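Local coordinates for UDP-glucose 6-dehydrogenase (Pyrobaculum islandicum, PDB 3VTF), which probably oxidises UDP-glucose with two molecules of NAD(+), making UDP-glucuronate in nucleotide-sugar biosynthesis, at residues A[395-409]-A[416-429]. Sequence-based numbering, arbitrary orientation.
Sequences QALLDQVEGVIIATA and LDYRGKVVVDGRYV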
loop_
_atom_site.group_PDB
_atom_site.type_symbol
_atom_site.label_atom_id
_atom_site.label_comp_id
_atom_site.label_asym_id
_atom_site.label_seq_id
_atom_site.Cartn_x
_atom_site.Cartn_y
_atom_site.Cartn_z
ATOM N N GLN A 395 -32.915 10.906 -11.726
ATOM C CA GLN A 395 -33.097 12.350 -12.036
ATOM C C GLN A 395 -34.251 12.907 -11.239
ATOM O O GLN A 395 -34.192 14.017 -10.657
ATOM C CB GLN A 395 -33.252 12.640 -13.573
ATOM C CG GLN A 395 -33.202 14.161 -13.864
ATOM C CD GLN A 395 -31.872 14.795 -13.424
ATOM O OE1 GLN A 395 -30.851 14.458 -13.932
ATOM N NE2 GLN A 395 -31.917 15.717 -12.489
ATOM N N ALA A 396 -35.333 12.109 -11.195
ATOM C CA ALA A 396 -36.507 12.453 -10.434
ATOM C C ALA A 396 -36.151 12.572 -8.960
ATOM O O ALA A 396 -36.687 13.422 -8.240
ATOM C CB ALA A 396 -37.590 11.396 -10.637
ATOM N N LEU A 397 -35.251 11.706 -8.491
ATOM C CA LEU A 397 -34.774 11.833 -7.078
ATOM C C LEU A 397 -34.060 13.201 -6.908
ATOM O O LEU A 397 -34.343 13.939 -5.979
ATOM C CB LEU A 397 -33.834 10.658 -6.695
ATOM C CG LEU A 397 -33.157 10.773 -5.300
ATOM C CD1 LEU A 397 -32.809 9.378 -4.720
ATOM C CD2 LEU A 397 -31.880 11.673 -5.400
ATOM N N LEU A 398 -33.136 13.543 -7.811
ATOM C CA LEU A 398 -32.427 14.849 -7.678
ATOM C C LEU A 398 -33.396 16.034 -7.663
ATOM O O LEU A 398 -33.284 16.963 -6.843
ATOM C CB LEU A 398 -31.465 15.019 -8.839
ATOM C CG LEU A 398 -30.252 14.117 -8.898
ATOM C CD1 LEU A 398 -29.415 14.401 -10.117
ATOM C CD2 LEU A 398 -29.483 14.455 -7.608
ATOM N N ASP A 399 -34.428 15.933 -8.495
ATOM C CA ASP A 399 -35.407 17.045 -8.704
ATOM C C ASP A 399 -36.239 17.241 -7.475
ATOM O O ASP A 399 -36.729 18.350 -7.236
ATOM C CB ASP A 399 -36.348 16.816 -9.942
ATOM C CG ASP A 399 -35.604 16.748 -11.259
ATOM O OD1 ASP A 399 -34.417 17.137 -11.387
ATOM O OD2 ASP A 399 -36.192 16.241 -12.224
ATOM N N GLN A 400 -36.394 16.176 -6.682
ATOM C CA GLN A 400 -37.168 16.233 -5.436
ATOM C C GLN A 400 -36.415 16.614 -4.168
ATOM O O GLN A 400 -37.053 16.874 -3.150
ATOM C CB GLN A 400 -37.763 14.865 -5.151
ATOM C CG GLN A 400 -39.250 14.761 -5.366
ATOM C CD GLN A 400 -39.779 13.457 -4.774
ATOM O OE1 GLN A 400 -39.534 12.385 -5.330
ATOM N NE2 GLN A 400 -40.480 13.545 -3.624
ATOM N N VAL A 401 -35.083 16.506 -4.150
ATOM C CA VAL A 401 -34.384 16.745 -2.866
ATOM C C VAL A 401 -33.657 18.086 -2.866
ATOM O O VAL A 401 -33.292 18.599 -3.919
ATOM C CB VAL A 401 -33.377 15.585 -2.528
ATOM C CG1 VAL A 401 -34.109 14.270 -2.383
ATOM C CG2 VAL A 401 -32.327 15.435 -3.611
ATOM N N GLU A 402 -33.384 18.630 -1.697
ATOM C CA GLU A 402 -32.518 19.825 -1.598
ATOM C C GLU A 402 -31.012 19.461 -1.686
ATOM O O GLU A 402 -30.218 20.126 -2.392
ATOM C CB GLU A 402 -32.799 20.530 -0.281
ATOM C CG GLU A 402 -34.299 20.515 0.039
ATOM C CD GLU A 402 -34.604 21.103 1.395
ATOM O OE1 GLU A 402 -33.899 22.077 1.783
ATOM O OE2 GLU A 402 -35.508 20.573 2.080
ATOM N N GLY A 403 -30.655 18.363 -1.019
ATOM C CA GLY A 403 -29.247 17.907 -0.936
ATOM C C GLY A 403 -29.134 16.424 -1.264
ATOM O O GLY A 403 -30.090 15.648 -1.171
ATOM N N VAL A 404 -27.994 16.013 -1.748
ATOM C CA VAL A 404 -27.845 14.624 -2.135
ATOM C C VAL A 404 -26.399 14.131 -1.769
ATOM O O VAL A 404 -25.417 14.875 -1.787
ATOM C CB VAL A 404 -28.208 14.402 -3.635
ATOM C CG1 VAL A 404 -27.128 14.977 -4.526
ATOM C CG2 VAL A 404 -28.269 12.930 -3.985
ATOM N N ILE A 405 -26.298 12.855 -1.444
ATOM C CA ILE A 405 -24.985 12.242 -1.221
ATOM C C ILE A 405 -24.908 11.120 -2.198
ATOM O O ILE A 405 -25.835 10.264 -2.232
ATOM C CB ILE A 405 -24.864 11.674 0.240
ATOM C CG1 ILE A 405 -24.800 12.818 1.250
ATOM C CG2 ILE A 405 -23.608 10.806 0.350
ATOM C CD1 ILE A 405 -24.951 12.460 2.761
ATOM N N ILE A 406 -23.849 11.135 -2.989
ATOM C CA ILE A 406 -23.574 10.123 -3.986
ATOM C C ILE A 406 -22.758 9.029 -3.285
ATOM O O ILE A 406 -21.642 9.305 -2.870
ATOM C CB ILE A 406 -22.758 10.693 -5.151
ATOM C CG1 ILE A 406 -23.499 11.924 -5.829
ATOM C CG2 ILE A 406 -22.450 9.576 -6.188
ATOM C CD1 ILE A 406 -22.665 12.488 -7.021
ATOM N N ALA A 407 -23.305 7.810 -3.182
ATOM C CA ALA A 407 -22.674 6.753 -2.385
ATOM C C ALA A 407 -22.204 5.551 -3.196
ATOM O O ALA A 407 -21.382 4.773 -2.717
ATOM C CB ALA A 407 -23.651 6.315 -1.228
ATOM N N THR A 408 -22.616 5.428 -4.472
ATOM C CA THR A 408 -22.073 4.396 -5.347
ATOM C C THR A 408 -22.017 4.991 -6.770
ATOM O O THR A 408 -22.959 5.585 -7.216
ATOM C CB THR A 408 -23.042 3.208 -5.442
ATOM O OG1 THR A 408 -23.446 2.789 -4.139
ATOM C CG2 THR A 408 -22.402 1.995 -6.191
ATOM N N ALA A 409 -20.874 4.936 -7.396
ATOM C CA ALA A 409 -20.686 5.597 -8.708
ATOM C C ALA A 409 -21.245 4.680 -9.804
ATOM O O ALA A 409 -20.501 4.134 -10.569
ATOM C CB ALA A 409 -19.211 5.856 -8.955
ATOM N N LEU A 416 -26.230 12.561 -15.054
ATOM C CA LEU A 416 -27.373 13.237 -14.501
ATOM C C LEU A 416 -27.207 14.794 -14.464
ATOM O O LEU A 416 -26.080 15.309 -14.627
ATOM C CB LEU A 416 -27.674 12.719 -13.068
ATOM C CG LEU A 416 -28.001 11.222 -12.861
ATOM C CD1 LEU A 416 -28.201 10.941 -11.355
ATOM C CD2 LEU A 416 -29.328 10.945 -13.605
ATOM N N ASP A 417 -28.294 15.494 -14.130
ATOM C CA ASP A 417 -28.258 16.960 -14.105
ATOM C C ASP A 417 -28.251 17.380 -12.662
ATOM O O ASP A 417 -29.251 17.342 -11.996
ATOM C CB ASP A 417 -29.478 17.541 -14.840
ATOM C CG ASP A 417 -29.445 19.067 -14.894
ATOM O OD1 ASP A 417 -28.508 19.695 -14.319
ATOM O OD2 ASP A 417 -30.376 19.657 -15.438
ATOM N N TYR A 418 -27.088 17.758 -12.159
ATOM C CA TYR A 418 -26.943 18.119 -10.757
ATOM C C TYR A 418 -27.040 19.626 -10.535
ATOM O O TYR A 418 -26.768 20.096 -9.450
ATOM C CB TYR A 418 -25.610 17.637 -10.183
ATOM C CG TYR A 418 -25.385 16.145 -10.190
ATOM C CD1 TYR A 418 -25.791 15.352 -9.134
ATOM C CD2 TYR A 418 -24.737 15.541 -11.246
ATOM C CE1 TYR A 418 -25.576 13.995 -9.146
ATOM C CE2 TYR A 418 -24.519 14.191 -11.266
ATOM C CZ TYR A 418 -24.937 13.424 -10.213
ATOM O OH TYR A 418 -24.708 12.083 -10.250
ATOM N N ARG A 419 -27.406 20.374 -11.566
ATOM C CA ARG A 419 -27.376 21.829 -11.465
ATOM C C ARG A 419 -28.344 22.340 -10.411
ATOM O O ARG A 419 -29.461 21.893 -10.321
ATOM C CB ARG A 419 -27.624 22.467 -12.834
ATOM C CG ARG A 419 -26.492 22.209 -13.804
ATOM C CD ARG A 419 -26.789 22.670 -15.213
ATOM N NE ARG A 419 -27.951 22.028 -15.806
ATOM C CZ ARG A 419 -28.349 22.256 -17.045
ATOM N NH1 ARG A 419 -29.407 21.648 -17.528
ATOM N NH2 ARG A 419 -27.675 23.104 -17.793
ATOM N N GLY A 420 -27.887 23.279 -9.603
ATOM C CA GLY A 420 -28.722 23.878 -8.597
ATOM C C GLY A 420 -28.827 23.039 -7.349
ATOM O O GLY A 420 -29.509 23.409 -6.417
ATOM N N LYS A 421 -28.136 21.911 -7.315
ATOM C CA LYS A 421 -28.303 21.033 -6.145
ATOM C C LYS A 421 -27.097 21.180 -5.206
ATOM O O LYS A 421 -26.047 21.682 -5.597
ATOM C CB LYS A 421 -28.468 19.585 -6.589
ATOM C CG LYS A 421 -29.761 19.315 -7.406
ATOM C CD LYS A 421 -31.042 19.563 -6.636
ATOM C CE LYS A 421 -32.194 19.569 -7.603
ATOM N NZ LYS A 421 -33.407 19.784 -6.777
ATOM N N VAL A 422 -27.273 20.743 -3.968
ATOM C CA VAL A 422 -26.186 20.645 -2.990
ATOM C C VAL A 422 -25.761 19.165 -2.990
ATOM O O VAL A 422 -26.584 18.308 -2.719
ATOM C CB VAL A 422 -26.673 21.038 -1.591
ATOM C CG1 VAL A 422 -25.501 20.842 -0.592
ATOM C CG2 VAL A 422 -27.170 22.514 -1.650
ATOM N N VAL A 423 -24.510 18.878 -3.378
ATOM C CA VAL A 423 -24.101 17.521 -3.578
ATOM C C VAL A 423 -22.878 17.315 -2.689
ATOM O O VAL A 423 -21.888 18.073 -2.778
ATOM C CB VAL A 423 -23.676 17.279 -5.025
ATOM C CG1 VAL A 423 -23.089 15.877 -5.254
ATOM C CG2 VAL A 423 -24.838 17.539 -5.976
ATOM N N VAL A 424 -22.927 16.228 -1.920
ATOM C CA VAL A 424 -21.736 15.715 -1.177
ATOM C C VAL A 424 -21.388 14.457 -1.967
ATOM O O VAL A 424 -22.188 13.496 -2.003
ATOM C CB VAL A 424 -22.097 15.418 0.287
ATOM C CG1 VAL A 424 -20.993 14.621 0.960
ATOM C CG2 VAL A 424 -22.344 16.742 1.066
ATOM N N ASP A 425 -20.264 14.503 -2.662
ATOM C CA ASP A 425 -19.884 13.425 -3.569
ATOM C C ASP A 425 -19.002 12.405 -2.838
ATOM O O ASP A 425 -17.826 12.718 -2.406
ATOM C CB ASP A 425 -19.066 14.027 -4.705
ATOM C CG ASP A 425 -18.710 13.034 -5.767
ATOM O OD1 ASP A 425 -19.035 11.839 -5.621
ATOM O OD2 ASP A 425 -18.080 13.432 -6.776
ATOM N N GLY A 426 -19.529 11.191 -2.675
ATOM C CA GLY A 426 -18.731 10.189 -1.907
ATOM C C GLY A 426 -17.933 9.276 -2.728
ATOM O O GLY A 426 -17.270 8.400 -2.167
ATOM N N ARG A 427 -18.084 9.377 -4.049
ATOM C CA ARG A 427 -17.446 8.473 -5.003
ATOM C C ARG A 427 -16.710 9.072 -6.220
ATOM O O ARG A 427 -16.287 8.317 -7.065
ATOM C CB ARG A 427 -18.437 7.419 -5.488
ATOM C CG ARG A 427 -19.017 6.574 -4.384
ATOM C CD ARG A 427 -17.981 5.633 -3.796
ATOM N NE ARG A 427 -18.559 4.808 -2.751
ATOM C CZ ARG A 427 -17.861 4.175 -1.824
ATOM N NH1 ARG A 427 -16.557 4.271 -1.787
ATOM N NH2 ARG A 427 -18.483 3.451 -0.921
ATOM N N TYR A 428 -16.535 10.391 -6.279
ATOM C CA TYR A 428 -15.911 11.049 -7.427
ATOM C C TYR A 428 -16.647 10.927 -8.748
ATOM O O TYR A 428 -16.308 10.108 -9.569
ATOM C CB TYR A 428 -14.467 10.614 -7.608
ATOM C CG TYR A 428 -13.591 11.631 -8.271
ATOM C CD1 TYR A 428 -13.020 12.647 -7.545
ATOM C CD2 TYR A 428 -13.313 11.563 -9.619
ATOM C CE1 TYR A 428 -12.207 13.578 -8.135
ATOM C CE2 TYR A 428 -12.506 12.498 -10.225
ATOM C CZ TYR A 428 -11.958 13.508 -9.477
ATOM O OH TYR A 428 -11.141 14.437 -10.050
ATOM N N VAL A 429 -17.717 11.697 -8.894
ATOM C CA VAL A 429 -18.406 11.818 -10.166
ATOM C C VAL A 429 -18.166 13.213 -10.766
ATOM O O VAL A 429 -18.662 14.191 -10.253
ATOM C CB VAL A 429 -19.905 11.556 -9.969
ATOM C CG1 VAL A 429 -20.665 11.705 -11.265
ATOM C CG2 VAL A 429 -20.122 10.179 -9.366
#
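Strands 403-406 and 422-425 run parallel, 4.7 Å apart at closest approach and 18° from perfect alignment, with Val404 N donating to Val422 O, Val424 N to Val404 O, Ile406 N to Val424 O and, just past the strand, Gly426 N to Ile406 O. On one face, Val404 CG1 lies beside Val423 CG2 at 3.7 Å, while Ile406 CD1 reaches both Val423 CG1 and the ring of Tyr418. Leu398 of helix 394-400 packs on the same ring, its CD1 making an off-centre CH-pi contact 4.3 Å from the centroid. The opposite face carries Ile405 and Val424 side by side, with Val422 and Val424 covered by helix 304-328.

Where the helix meets the loop, the amide of Gln395 grips the backbone of Asp417 twice: OE1 accepts from Asp417 N at 2.8 Å, and NE2 donates to Asp417 O at 3.2 Å, both on carbonyl lone pairs. NE2 also donates to Asp399 OD1, which helps fix the amide's rotation. With an alanine here, Asp417 N and O would probably both lose their mates and the loop would be less firmly tied to the helix. Lys421 bends at chi2 (-63°) to bring NZ to Val401 O, 3.1 Å away, with a weak bond to Leu398 O.

At the other end of the strands, Arg427 NE donates almost straight (172°) to Ala407 O, 2.8 Å away, approaching from above the carbonyl plane. Asp425 OD1 accepts from Arg427 N in an Asx turn, while its OD2 takes Val429 N and the hydroxyl of Tyr438; Arg427 NH2 bonds Gly279 O. These neighbouring strands belong to the parallel sheet of the Rossmann-like UDP-binding domain, and the loop just after strand 422-425, at the C-terminal edge of the sheet, carries Arg427 to the bound UDP-glucose.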